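EDTA monooxygenase (EDTA-degrading bacterium BNC1, PDB 5DQP) probably acts as a monooxygenase of the bacterial luciferase-like family, using reduced FMN and molecular oxygen to begin the breakdown of EDTA. Local coordinates at residues F54-Q58 with E70-P75; I92-S98 with G121-T127; A110-L114 with V200-G206; A150-E155 with R221-F226; P208-A213 with F226-Y231. One frame throughout, in Å; residues are numbered along the deposited sequence.

Contact 1 (F54-Q58 with E70-P75)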
# COMPACT_ATOMS: atom_id res chain seq x y z
N PHE A 54 -1.31 -10.32 10.32
CA PHE A 54 0.07 -9.94 10.07
C PHE A 54 0.48 -10.38 8.68
O PHE A 54 0.18 -11.50 8.25
CB PHE A 54 0.99 -10.56 11.13
CG PHE A 54 2.46 -10.49 10.79
CD1 PHE A 54 3.09 -9.27 10.70
CD2 PHE A 54 3.20 -11.64 10.59
CE1 PHE A 54 4.43 -9.18 10.41
CE2 PHE A 54 4.57 -11.57 10.30
CZ PHE A 54 5.18 -10.34 10.21
N LEU A 55 1.19 -9.51 7.99
CA LEU A 55 1.75 -9.79 6.67
C LEU A 55 3.26 -9.64 6.74
O LEU A 55 3.77 -8.55 7.01
CB LEU A 55 1.16 -8.85 5.62
CG LEU A 55 -0.32 -9.07 5.31
CD1 LEU A 55 -0.86 -7.94 4.41
CD2 LEU A 55 -0.55 -10.41 4.66
N ALA A 56 3.97 -10.74 6.55
CA ALA A 56 5.41 -10.70 6.33
C ALA A 56 5.67 -10.19 4.92
O ALA A 56 4.78 -10.19 4.07
CB ALA A 56 6.02 -12.08 6.53
N ASP A 57 6.89 -9.72 4.67
CA ASP A 57 7.21 -9.27 3.33
C ASP A 57 8.71 -9.26 3.09
O ASP A 57 9.50 -8.95 3.99
CB ASP A 57 6.65 -7.88 3.03
CG ASP A 57 6.90 -7.45 1.59
OD1 ASP A 57 6.56 -8.26 0.70
OD2 ASP A 57 7.44 -6.34 1.36
N GLN A 58 9.10 -9.58 1.86
CA GLN A 58 10.42 -9.28 1.32
C GLN A 58 10.16 -8.88 -0.12
O GLN A 58 9.39 -9.56 -0.81
CB GLN A 58 11.38 -10.47 1.37
CG GLN A 58 11.96 -10.69 2.75
CD GLN A 58 12.91 -11.85 2.77
OE1 GLN A 58 13.23 -12.41 1.72
NE2 GLN A 58 13.36 -12.23 3.95
N GLU A 70 5.65 -16.58 -0.97
CA GLU A 70 5.14 -16.11 0.31
C GLU A 70 4.61 -14.68 0.24
O GLU A 70 3.70 -14.32 0.99
CB GLU A 70 6.24 -16.18 1.38
CG GLU A 70 5.67 -16.00 2.79
CD GLU A 70 6.73 -16.10 3.89
OE1 GLU A 70 6.48 -15.59 5.02
OE2 GLU A 70 7.80 -16.69 3.63
N TYR A 71 5.14 -13.87 -0.68
CA TYR A 71 4.87 -12.45 -0.76
C TYR A 71 4.26 -12.07 -2.11
O TYR A 71 4.87 -11.33 -2.89
CB TYR A 71 6.15 -11.66 -0.50
CG TYR A 71 7.09 -12.30 0.53
CD1 TYR A 71 6.72 -12.39 1.87
CD2 TYR A 71 8.34 -12.77 0.17
CE1 TYR A 71 7.57 -12.94 2.82
CE2 TYR A 71 9.21 -13.34 1.13
CZ TYR A 71 8.81 -13.40 2.44
OH TYR A 71 9.64 -13.94 3.38
N PRO A 72 3.05 -12.55 -2.42
CA PRO A 72 2.49 -12.24 -3.74
C PRO A 72 2.11 -10.76 -3.93
O PRO A 72 1.94 -10.34 -5.09
CB PRO A 72 1.27 -13.18 -3.85
CG PRO A 72 0.92 -13.50 -2.43
CD PRO A 72 2.22 -13.51 -1.67
N PHE A 73 2.00 -9.95 -2.87
CA PHE A 73 1.58 -8.56 -2.97
C PHE A 73 2.35 -7.68 -1.99
O PHE A 73 2.75 -8.12 -0.91
CB PHE A 73 0.11 -8.35 -2.62
CG PHE A 73 -0.84 -8.97 -3.55
CD1 PHE A 73 -1.05 -8.43 -4.82
CD2 PHE A 73 -1.57 -10.08 -3.16
CE1 PHE A 73 -1.95 -9.01 -5.69
CE2 PHE A 73 -2.47 -10.66 -4.02
CZ PHE A 73 -2.66 -10.12 -5.30
N ASP A 74 2.49 -6.41 -2.35
CA ASP A 74 2.95 -5.41 -1.39
C ASP A 74 2.02 -5.41 -0.18
O ASP A 74 0.80 -5.38 -0.35
CB ASP A 74 2.99 -4.01 -1.99
CG ASP A 74 3.55 -2.99 -1.01
OD1 ASP A 74 2.76 -2.49 -0.17
OD2 ASP A 74 4.77 -2.70 -1.04
N PRO A 75 2.56 -5.44 1.03
CA PRO A 75 1.70 -5.64 2.21
C PRO A 75 0.93 -4.39 2.60
O PRO A 75 -0.18 -4.51 3.12
CB PRO A 75 2.70 -6.05 3.30
CG PRO A 75 4.01 -5.53 2.84
CD PRO A 75 3.99 -5.65 1.34
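The aromatic ring of Y71 lies flat beneath the backbone of D57 and Q58. The amide N of Q58 sits over the centre of one ring face, 3.6 Å from Y71 CG, and the carbonyl carbon of D57 lies over the same face nearer the rim. E70 CB covers the opposite face, so the ring is held between the D57-Q58 peptide and the CB of its own neighbour. A broad, flat tyrosine suits this place because peptides can rest on it. Q58 runs along the phenol end, its CB 3.6 Å from Y71 CE2 and its amide plane only 31° from the ring, while its OE1 is held by Q60 and N129. On the other flank A56 is small enough for its methyl to fit beside Y71 CE1, at 4.1 Å, and close to the carboxylate of E70.

The side chain of D57 reaches P75, though OD1 still passes Y71 CB. With CG anti to the backbone N (chi1 -176°), its carboxylate stands at 89° to the Y71 ring, D57 CG lying 3.4 Å from P75 CD. L55 continues along the same proline with a purely apolar contact, its CB 3.9 Å from P75 CB. Proline fits the first turn of helix 75-85, where no backbone N-H is needed, and D74 before it caps that helix.

No hydrogen bond crosses between the segments, so van der Waals contact carries it, peptide on ring and carboxylate on proline included. The carboxylate of D57, a predicted FMN ligand, gets its polar partner from R107 of the second subunit, a salt bridge consistent with the dimer helping to set the flavin site.

Contact 2 (I92-S98 with G121-T127)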
# COMPACT_ATOMS: atom_id res chain seq x y z
N ILE A 92 -0.91 -5.74 10.71
CA ILE A 92 0.49 -5.42 10.91
C ILE A 92 1.19 -5.74 9.62
O ILE A 92 1.12 -6.89 9.15
CB ILE A 92 1.10 -6.23 12.08
CG1 ILE A 92 0.36 -5.89 13.40
CG2 ILE A 92 2.62 -6.03 12.14
CD1 ILE A 92 0.55 -6.95 14.51
N VAL A 93 1.86 -4.75 9.03
CA VAL A 93 2.51 -4.91 7.74
C VAL A 93 4.03 -4.76 7.88
O VAL A 93 4.52 -3.92 8.65
CB VAL A 93 1.93 -3.92 6.72
CG1 VAL A 93 0.42 -4.18 6.58
CG2 VAL A 93 2.14 -2.50 7.16
N THR A 94 4.76 -5.61 7.17
CA THR A 94 6.21 -5.57 7.15
C THR A 94 6.71 -4.60 6.09
O THR A 94 6.29 -4.69 4.93
CB THR A 94 6.77 -6.97 6.88
OG1 THR A 94 6.37 -7.85 7.92
CG2 THR A 94 8.30 -6.94 6.79
N ALA A 95 7.63 -3.72 6.47
CA ALA A 95 8.38 -3.00 5.45
C ALA A 95 9.79 -2.71 5.97
O ALA A 95 10.00 -2.49 7.16
CB ALA A 95 7.68 -1.70 5.05
N SER A 96 10.75 -2.68 5.04
CA SER A 96 12.17 -2.65 5.36
C SER A 96 12.67 -1.22 5.60
O SER A 96 12.31 -0.29 4.89
CB SER A 96 12.97 -3.27 4.21
OG SER A 96 14.37 -3.18 4.45
N THR A 97 13.55 -1.07 6.59
CA THR A 97 14.25 0.21 6.72
C THR A 97 15.44 0.32 5.77
O THR A 97 16.03 1.40 5.64
CB THR A 97 14.73 0.42 8.17
OG1 THR A 97 15.55 -0.69 8.55
CG2 THR A 97 13.54 0.55 9.12
N SER A 98 15.82 -0.78 5.12
CA SER A 98 17.01 -0.80 4.28
C SER A 98 16.73 -0.24 2.90
O SER A 98 17.56 0.47 2.33
CB SER A 98 17.54 -2.22 4.13
OG SER A 98 17.91 -2.74 5.39
N GLY A 121 -0.50 -1.46 12.15
CA GLY A 121 0.85 -1.31 12.65
C GLY A 121 1.91 -1.65 11.59
O GLY A 121 1.62 -2.09 10.48
N TRP A 122 3.17 -1.45 11.97
CA TRP A 122 4.29 -1.61 11.06
C TRP A 122 5.36 -2.47 11.71
O TRP A 122 5.91 -2.10 12.75
CB TRP A 122 4.86 -0.25 10.66
CG TRP A 122 6.17 -0.27 9.92
CD1 TRP A 122 6.56 -1.13 8.94
CD2 TRP A 122 7.28 0.63 10.12
NE1 TRP A 122 7.83 -0.83 8.51
CE2 TRP A 122 8.30 0.24 9.22
CE3 TRP A 122 7.50 1.72 10.97
CZ2 TRP A 122 9.52 0.91 9.15
CZ3 TRP A 122 8.71 2.38 10.90
CH2 TRP A 122 9.71 1.97 10.00
N ASN A 123 5.65 -3.62 11.11
CA ASN A 123 6.77 -4.48 11.49
C ASN A 123 8.01 -3.96 10.78
O ASN A 123 8.18 -4.16 9.58
CB ASN A 123 6.47 -5.94 11.12
CG ASN A 123 7.67 -6.86 11.32
OD1 ASN A 123 7.86 -7.84 10.60
ND2 ASN A 123 8.47 -6.55 12.32
N ALA A 124 8.88 -3.25 11.49
CA ALA A 124 10.01 -2.57 10.86
C ALA A 124 11.18 -3.54 10.84
O ALA A 124 11.68 -3.93 11.89
CB ALA A 124 10.35 -1.29 11.61
N VAL A 125 11.61 -3.96 9.65
CA VAL A 125 12.66 -4.97 9.54
C VAL A 125 13.87 -4.35 8.83
O VAL A 125 13.79 -3.28 8.25
CB VAL A 125 12.19 -6.24 8.80
CG1 VAL A 125 11.00 -6.90 9.54
CG2 VAL A 125 11.81 -5.95 7.35
N THR A 126 15.00 -5.04 8.93
CA THR A 126 16.14 -4.73 8.07
C THR A 126 16.28 -5.84 7.04
O THR A 126 15.75 -6.94 7.21
CB THR A 126 17.44 -4.59 8.86
OG1 THR A 126 17.90 -5.89 9.26
CG2 THR A 126 17.24 -3.70 10.08
N THR A 127 17.02 -5.56 5.98
CA THR A 127 17.14 -6.50 4.88
C THR A 127 18.52 -7.13 4.88
O THR A 127 19.53 -6.43 4.79
CB THR A 127 16.89 -5.83 3.53
OG1 THR A 127 15.56 -5.29 3.50
CG2 THR A 127 17.05 -6.85 2.44
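I92 opens a parallel pairing by laying its CG2 against N123 CB, 4.0 Å away, with G121 beside it. V93 makes the first full pair of bonds: its N gives to G121 O, and its O takes N123 N at 2.7 Å. T94, a predicted FMN ligand, lies side by side with N123. Its hydroxyl proton cannot serve both L55 O, the stronger partner, and N123 OD1; threonine suits the place by adding a methyl 3.7 Å from V125 CG2.

A95 gives its N to N123 O. W122 CG lies anti to the backbone N (chi1 169°), which swings the indole NE1 over to A95 O at 3.0 Å; V125 N adds a weak bond there. Alanine suits this place, its CB lying only 3.6 Å from W122 NE1. S96 OG and T127 OG1 share a hydrogen bond of 2.6 Å that either could donate, and S96 OG accepts S98 N in an ST turn. T97 N then bonds V125 O at 2.8 Å, and S98 OG receives T127 N.

Strands 90-96 and 120-125 form a beta-alpha-beta crossover through helix 102-115, which packs on V93, A95 and W122. Helix 143-161 packs on T97 and W122, and strand 52-55 flanks strand 90-96.

Contact 3 (A110-L114 with V200-G206)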
# COMPACT_ATOMS: atom_id res chain seq x y z
N ALA A 110 1.12 5.84 7.79
CA ALA A 110 0.22 6.78 8.47
C ALA A 110 -1.10 6.91 7.73
O ALA A 110 -2.15 7.06 8.35
CB ALA A 110 0.88 8.15 8.61
N SER A 111 -1.06 6.83 6.40
CA SER A 111 -2.30 6.88 5.63
C SER A 111 -3.15 5.66 5.90
O SER A 111 -4.36 5.77 6.08
CB SER A 111 -2.01 6.96 4.12
OG SER A 111 -1.22 8.07 3.76
N VAL A 112 -2.55 4.46 5.88
CA VAL A 112 -3.38 3.29 5.98
C VAL A 112 -3.92 3.19 7.40
O VAL A 112 -5.05 2.74 7.61
CB VAL A 112 -2.64 2.01 5.53
CG1 VAL A 112 -1.58 1.57 6.56
CG2 VAL A 112 -3.64 0.90 5.25
N ASN A 113 -3.13 3.64 8.38
CA ASN A 113 -3.60 3.64 9.76
C ASN A 113 -4.81 4.54 9.92
O ASN A 113 -5.87 4.11 10.41
CB ASN A 113 -2.47 4.10 10.69
CG ASN A 113 -2.79 3.85 12.16
OD1 ASN A 113 -3.25 2.75 12.53
ND2 ASN A 113 -2.57 4.85 12.99
N LEU A 114 -4.66 5.80 9.50
CA LEU A 114 -5.73 6.79 9.59
C LEU A 114 -6.95 6.36 8.77
O LEU A 114 -8.08 6.39 9.27
CB LEU A 114 -5.20 8.15 9.14
CG LEU A 114 -6.03 9.42 9.33
CD1 LEU A 114 -6.40 9.58 10.78
CD2 LEU A 114 -5.22 10.63 8.88
N VAL A 200 0.33 13.80 6.31
CA VAL A 200 -0.73 12.97 6.89
C VAL A 200 -0.73 13.33 8.36
O VAL A 200 0.32 13.30 8.99
CB VAL A 200 -0.49 11.47 6.69
CG1 VAL A 200 -1.62 10.66 7.34
CG2 VAL A 200 -0.32 11.11 5.21
N PRO A 201 -1.87 13.68 8.96
CA PRO A 201 -1.83 14.20 10.33
C PRO A 201 -1.84 13.09 11.38
O PRO A 201 -2.40 12.01 11.18
CB PRO A 201 -3.12 15.03 10.41
CG PRO A 201 -4.06 14.21 9.55
CD PRO A 201 -3.23 13.69 8.40
N LEU A 202 -1.22 13.40 12.52
CA LEU A 202 -1.25 12.50 13.66
C LEU A 202 -2.69 12.35 14.13
O LEU A 202 -3.39 13.36 14.30
CB LEU A 202 -0.40 13.05 14.81
CG LEU A 202 -0.15 12.16 16.04
CD1 LEU A 202 0.63 10.91 15.64
CD2 LEU A 202 0.62 12.95 17.05
N PRO A 203 -3.18 11.14 14.32
CA PRO A 203 -4.53 10.96 14.84
C PRO A 203 -4.57 11.27 16.32
O PRO A 203 -3.52 11.26 16.98
CB PRO A 203 -4.82 9.47 14.57
CG PRO A 203 -3.72 9.03 13.58
CD PRO A 203 -2.54 9.86 13.98
N PRO A 204 -5.75 11.52 16.88
CA PRO A 204 -5.84 11.80 18.32
C PRO A 204 -5.53 10.60 19.19
O PRO A 204 -5.20 10.77 20.37
CB PRO A 204 -7.29 12.27 18.50
CG PRO A 204 -8.02 11.60 17.39
CD PRO A 204 -7.07 11.59 16.22
N TYR A 205 -5.59 9.39 18.67
CA TYR A 205 -5.25 8.22 19.46
C TYR A 205 -3.80 7.75 19.25
O TYR A 205 -3.42 6.70 19.76
CB TYR A 205 -6.25 7.10 19.16
CG TYR A 205 -6.45 6.95 17.67
CD1 TYR A 205 -5.52 6.28 16.89
CD2 TYR A 205 -7.57 7.50 17.04
CE1 TYR A 205 -5.67 6.18 15.54
CE2 TYR A 205 -7.74 7.38 15.66
CZ TYR A 205 -6.79 6.71 14.92
OH TYR A 205 -6.94 6.58 13.56
N GLY A 206 -2.99 8.51 18.52
CA GLY A 206 -1.56 8.26 18.49
C GLY A 206 -1.08 7.65 17.19
O GLY A 206 -1.86 7.33 16.30
O HOH W 1 -2.53 4.71 15.94
O HOH W 2 -9.07 7.31 12.30
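The hydroxyl of Y205 bonds a water at 2.6 Å from its OH, and the same water gives a weak hydrogen bond to L114 O, tying the phenol to the helix. Y205 CG sits between its backbone N and carbonyl carbon (chi1 46°), which turns the ring back over its own loop, where P203 CB covers one face. A second water joins the segments beside the ring edge: it accepts from N113 ND2 at 3.0 Å and donates to G206 O at 2.7 Å. Asparagine suits this site because its amide works at both ends, OD1 taking the N-H of I120 while ND2 faces the water.

Between these waters and V200 the contact is apolar. L114, with CG anti to the backbone N (chi1 -170°), spreads its two methyls over the prolines: CD2 is 3.7 Å from P201 CD, and CD1 is 3.9 Å from P203 CG. The rigid, puckered pyrrolidines offer hydrocarbon and carry no N-H to satisfy. V200 forks over the helix, its CG1 lying 3.8 Å from A110 CB and its CG2 3.5 Å from S111 OG, which is hydrogen-bonded to R107 O in its own helix and to D74 N of the second subunit. A110 is small enough for that close approach. P203 to G206 form a type I beta turn, and G206 has a positive phi (107°) natural to glycine.

Helix 102-115 lies on the outside of the barrel, and the loop 200-206 packs on it before strand 210-213. W164 and W168 back the loop at P201, while V200 also meets the second subunit.

Contact 4 (A150-E155 with R221-F226)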
# COMPACT_ATOMS: atom_id res chain seq x y z
N ALA A 150 18.65 1.56 10.51
CA ALA A 150 17.28 1.35 10.97
C ALA A 150 16.94 2.30 12.10
O ALA A 150 15.82 2.81 12.18
CB ALA A 150 17.08 -0.09 11.43
N GLU A 151 17.90 2.52 13.00
CA GLU A 151 17.68 3.40 14.13
C GLU A 151 17.42 4.83 13.65
O GLU A 151 16.51 5.50 14.14
CB GLU A 151 18.87 3.32 15.07
CG GLU A 151 18.60 3.76 16.49
CD GLU A 151 18.55 5.28 16.62
OE1 GLU A 151 19.42 5.97 16.03
OE2 GLU A 151 17.62 5.79 17.31
N GLU A 152 18.19 5.31 12.68
CA GLU A 152 17.96 6.66 12.16
C GLU A 152 16.64 6.74 11.39
O GLU A 152 15.89 7.72 11.51
CB GLU A 152 19.12 7.10 11.28
CG GLU A 152 19.09 8.61 10.99
CD GLU A 152 20.13 9.08 9.97
OE1 GLU A 152 19.85 10.10 9.31
OE2 GLU A 152 21.19 8.42 9.82
N PHE A 153 16.34 5.70 10.61
CA PHE A 153 15.07 5.61 9.90
C PHE A 153 13.88 5.73 10.87
O PHE A 153 12.91 6.43 10.58
CB PHE A 153 15.03 4.27 9.15
CG PHE A 153 13.93 4.15 8.14
CD1 PHE A 153 12.61 3.92 8.54
CD2 PHE A 153 14.20 4.23 6.80
CE1 PHE A 153 11.61 3.79 7.60
CE2 PHE A 153 13.20 4.11 5.87
CZ PHE A 153 11.91 3.89 6.27
N LEU A 154 13.94 5.03 11.99
CA LEU A 154 12.84 5.07 12.95
C LEU A 154 12.71 6.44 13.59
O LEU A 154 11.59 6.91 13.83
CB LEU A 154 13.03 3.99 14.02
CG LEU A 154 12.38 2.63 13.70
CD1 LEU A 154 10.88 2.82 13.58
CD2 LEU A 154 12.92 2.08 12.44
N GLU A 155 13.84 7.11 13.87
CA GLU A 155 13.78 8.48 14.37
C GLU A 155 13.12 9.41 13.34
O GLU A 155 12.30 10.26 13.70
CB GLU A 155 15.17 9.01 14.71
CG GLU A 155 15.94 8.25 15.75
CD GLU A 155 17.30 8.89 16.03
OE1 GLU A 155 17.58 9.97 15.47
OE2 GLU A 155 18.09 8.31 16.80
N ARG A 221 18.18 -4.05 20.84
CA ARG A 221 18.33 -2.63 21.13
C ARG A 221 17.31 -1.80 20.35
O ARG A 221 16.66 -0.92 20.92
CB ARG A 221 19.73 -2.15 20.80
CG ARG A 221 19.92 -0.67 21.09
CD ARG A 221 21.31 -0.15 20.74
NE ARG A 221 21.45 1.27 21.07
CZ ARG A 221 21.39 2.27 20.19
NH1 ARG A 221 21.20 2.01 18.90
NH2 ARG A 221 21.52 3.53 20.58
N LEU A 222 17.18 -2.06 19.05
CA LEU A 222 16.12 -1.41 18.29
C LEU A 222 14.77 -1.60 18.98
O LEU A 222 14.00 -0.65 19.16
CB LEU A 222 16.10 -1.96 16.87
CG LEU A 222 15.39 -1.10 15.82
CD1 LEU A 222 16.19 0.15 15.49
CD2 LEU A 222 15.17 -1.91 14.58
N ALA A 223 14.48 -2.83 19.40
CA ALA A 223 13.19 -3.12 20.01
C ALA A 223 13.00 -2.33 21.30
O ALA A 223 11.90 -1.84 21.57
CB ALA A 223 13.06 -4.61 20.28
N SER A 224 14.07 -2.19 22.10
CA SER A 224 13.92 -1.49 23.38
C SER A 224 13.60 -0.02 23.16
O SER A 224 12.96 0.61 24.02
CB SER A 224 15.19 -1.65 24.23
OG SER A 224 16.27 -0.87 23.71
N ARG A 225 14.01 0.55 22.01
CA ARG A 225 13.80 1.96 21.68
C ARG A 225 12.49 2.21 20.95
O ARG A 225 11.82 3.22 21.21
CB ARG A 225 14.97 2.48 20.82
CG ARG A 225 16.34 2.40 21.53
CD ARG A 225 17.51 2.95 20.69
NE ARG A 225 17.18 4.22 20.07
CZ ARG A 225 17.15 5.39 20.71
NH1 ARG A 225 17.46 5.46 22.00
NH2 ARG A 225 16.82 6.50 20.06
N PHE A 226 12.11 1.32 20.04
CA PHE A 226 10.99 1.55 19.14
C PHE A 226 9.95 0.44 19.09
O PHE A 226 8.84 0.71 18.62
CB PHE A 226 11.50 1.78 17.72
CG PHE A 226 12.36 3.00 17.59
CD1 PHE A 226 11.78 4.25 17.65
CD2 PHE A 226 13.73 2.88 17.45
CE1 PHE A 226 12.57 5.40 17.56
CE2 PHE A 226 14.52 4.02 17.37
CZ PHE A 226 13.94 5.27 17.41
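One face of the F226 ring is covered by L154 CB, centred above it at 3.7 Å from F226 CE2 in a CH-pi contact, while E151 OE2 lies at the ring edge in its plane. The guanidinium of R221 is backed on one face by R225 CD from its own helix. The two helices run almost parallel (12° between directions), packing by knobs-into-holes on the outside of a TIM-barrel fold: E151 is the knob, seated among R221, L222, R225 and F226.

A phenylalanine suits its place by offering a face to the leucine and its weakly positive rim to a carboxylate. L222 and A150 seal the inner side, where L222 CD2 lies 4.1 Å from A150 CB, a small residue admitting the leucine methyl.

Toward the outer side the contact turns ionic. E151 bends at chi2 (-77°), and R225 bends at chi3 to meet it. R225 NH2 bonds E151 OE2 at 3.0 Å, approaching from above the carboxylate plane, and R225 NE adds a weak bond to the same oxygen. E155 completes the network through a long ion pair, its OE2 lying 3.9 Å from R225 NH2. E151 OE2 and E155 OE2 are only 2.6 Å apart, so one acid probably holds a proton.

Contact 5 (P208-A213 with F226-Y231)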
# COMPACT_ATOMS: atom_id res chain seq x y z
N PRO A 208 1.02 4.98 14.43
CA PRO A 208 0.94 3.54 14.19
C PRO A 208 1.80 2.76 15.17
O PRO A 208 2.87 3.21 15.58
CB PRO A 208 1.48 3.39 12.76
CG PRO A 208 1.27 4.75 12.13
CD PRO A 208 1.55 5.70 13.25
N VAL A 209 1.31 1.58 15.54
CA VAL A 209 2.06 0.65 16.38
C VAL A 209 3.26 0.11 15.61
O VAL A 209 3.17 -0.22 14.43
CB VAL A 209 1.14 -0.49 16.85
CG1 VAL A 209 1.90 -1.61 17.55
CG2 VAL A 209 0.04 0.06 17.75
N VAL A 210 4.42 0.03 16.27
CA VAL A 210 5.65 -0.43 15.63
C VAL A 210 6.01 -1.79 16.19
O VAL A 210 6.08 -1.97 17.42
CB VAL A 210 6.81 0.57 15.81
CG1 VAL A 210 8.14 -0.04 15.34
CG2 VAL A 210 6.52 1.87 15.03
N VAL A 211 6.25 -2.75 15.30
CA VAL A 211 6.51 -4.13 15.64
C VAL A 211 7.95 -4.44 15.25
O VAL A 211 8.48 -3.88 14.28
CB VAL A 211 5.50 -5.07 14.93
CG1 VAL A 211 5.85 -6.59 15.14
CG2 VAL A 211 4.08 -4.76 15.41
N GLN A 212 8.59 -5.33 16.03
CA GLN A 212 9.98 -5.70 15.81
C GLN A 212 10.15 -7.21 15.99
O GLN A 212 9.41 -7.85 16.75
CB GLN A 212 10.92 -4.93 16.76
CG GLN A 212 12.43 -5.07 16.44
CD GLN A 212 13.07 -6.33 17.05
OE1 GLN A 212 12.58 -6.87 18.05
NE2 GLN A 212 14.15 -6.82 16.42
N ALA A 213 11.02 -7.78 15.20
CA ALA A 213 11.35 -9.20 15.21
C ALA A 213 12.85 -9.38 14.95
O ALA A 213 13.32 -9.15 13.86
CB ALA A 213 10.56 -9.91 14.14
N PHE A 226 12.11 1.32 20.04
CA PHE A 226 10.99 1.55 19.14
C PHE A 226 9.95 0.44 19.09
O PHE A 226 8.84 0.71 18.62
CB PHE A 226 11.50 1.78 17.72
CG PHE A 226 12.36 3.00 17.59
CD1 PHE A 226 11.78 4.25 17.65
CD2 PHE A 226 13.73 2.88 17.45
CE1 PHE A 226 12.57 5.40 17.56
CE2 PHE A 226 14.52 4.02 17.37
CZ PHE A 226 13.94 5.27 17.41
N GLY A 227 10.25 -0.78 19.53
CA GLY A 227 9.32 -1.88 19.36
C GLY A 227 8.27 -1.87 20.46
O GLY A 227 8.58 -1.75 21.64
N GLU A 228 7.00 -1.95 20.06
CA GLU A 228 5.92 -2.08 21.02
C GLU A 228 5.40 -3.50 21.06
O GLU A 228 4.90 -3.94 22.10
CB GLU A 228 4.79 -1.12 20.67
CG GLU A 228 5.36 0.24 20.37
CD GLU A 228 4.31 1.27 20.01
OE1 GLU A 228 4.20 1.61 18.81
OE2 GLU A 228 3.62 1.73 20.94
N ILE A 229 5.50 -4.20 19.94
CA ILE A 229 5.29 -5.63 19.87
C ILE A 229 6.57 -6.27 19.36
O ILE A 229 7.18 -5.80 18.39
CB ILE A 229 4.11 -6.02 18.97
CG1 ILE A 229 2.88 -5.18 19.27
CG2 ILE A 229 3.83 -7.51 19.13
CD1 ILE A 229 1.71 -5.48 18.32
N ILE A 230 6.97 -7.34 20.02
CA ILE A 230 8.13 -8.13 19.64
C ILE A 230 7.65 -9.55 19.37
O ILE A 230 7.01 -10.16 20.24
CB ILE A 230 9.20 -8.09 20.74
CG1 ILE A 230 9.45 -6.64 21.21
CG2 ILE A 230 10.46 -8.85 20.28
CD1 ILE A 230 10.35 -6.53 22.43
N TYR A 231 7.96 -10.05 18.18
CA TYR A 231 7.76 -11.46 17.86
C TYR A 231 8.93 -12.27 18.36
O TYR A 231 10.08 -11.84 18.27
CB TYR A 231 7.63 -11.67 16.36
CG TYR A 231 6.43 -11.03 15.75
CD1 TYR A 231 5.42 -10.48 16.54
CD2 TYR A 231 6.29 -10.97 14.37
CE1 TYR A 231 4.30 -9.91 15.97
CE2 TYR A 231 5.17 -10.41 13.79
CZ TYR A 231 4.18 -9.88 14.58
OH TYR A 231 3.08 -9.30 13.99
O HOH W 3 4.98 3.75 17.43
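E228 keeps CG anti to its carbonyl carbon (chi1 -46°) and runs on fully extended, which carries its carboxylate back to the N-H of V210. V211 sets CG1 anti to the backbone N (chi1 174°), aiming that methyl at the face of the Y231 ring, where it lies 3.7 Å from Y231 CZ.

V210 N reaches E228 OE1 at 3.0 Å, on the anti side of the carboxylate. V210 O in turn receives E228 N at 2.8 Å and, weakly, the N-H of I229. From there the strands pair in parallel: Q212 N bonds I229 O at 2.8 Å, and Q212 O takes Y231 N at 3.0 Å. Strands 210-213 and 229-233 are the two strands of a beta-alpha-beta crossover through helix 217-226.

Beta-branched V211 and I229 share a face with the Y231 ring, V211 CG2 touching I229 CB at 3.8 Å. V209 CG1 extends it to I229 CD1. On the other face Q212 OE1 rests 3.7 Å from I230 CG2. G227, without a side chain, lets the chain pass close to Q212 CB as it leaves the helix.

E228 is buried, but its charge is answered: OE2 forms a salt bridge with R419, while OE1 is gripped by V210 N and a water that also donates to P208 O. Such partners would probably stabilise the ionised acid just before strand 229-233.

In the fold
From the N terminus, contact 1 closes a short loop of eleven residues between strand 52-55 and helix 75-85, and is finished before contact 2 opens. Contact 2 then spans a beta-alpha-beta unit. Contact 3 begins on the helix of that unit and ends far along the chain, so it crosses contact 2. Contact 4 opens within the span of contact 3 and closes beyond it, and contact 5 crosses contact 4 in the same way, sharing F226. Contacts 2 and 5 pair strands of the barrel sheet, and contact 1 reaches it through strand 52-55; contact 3 ties a loop to helix 102-115 and contact 4 joins helices 143-161 and 217-226. Contacts 1 and 3 also meet the second subunit.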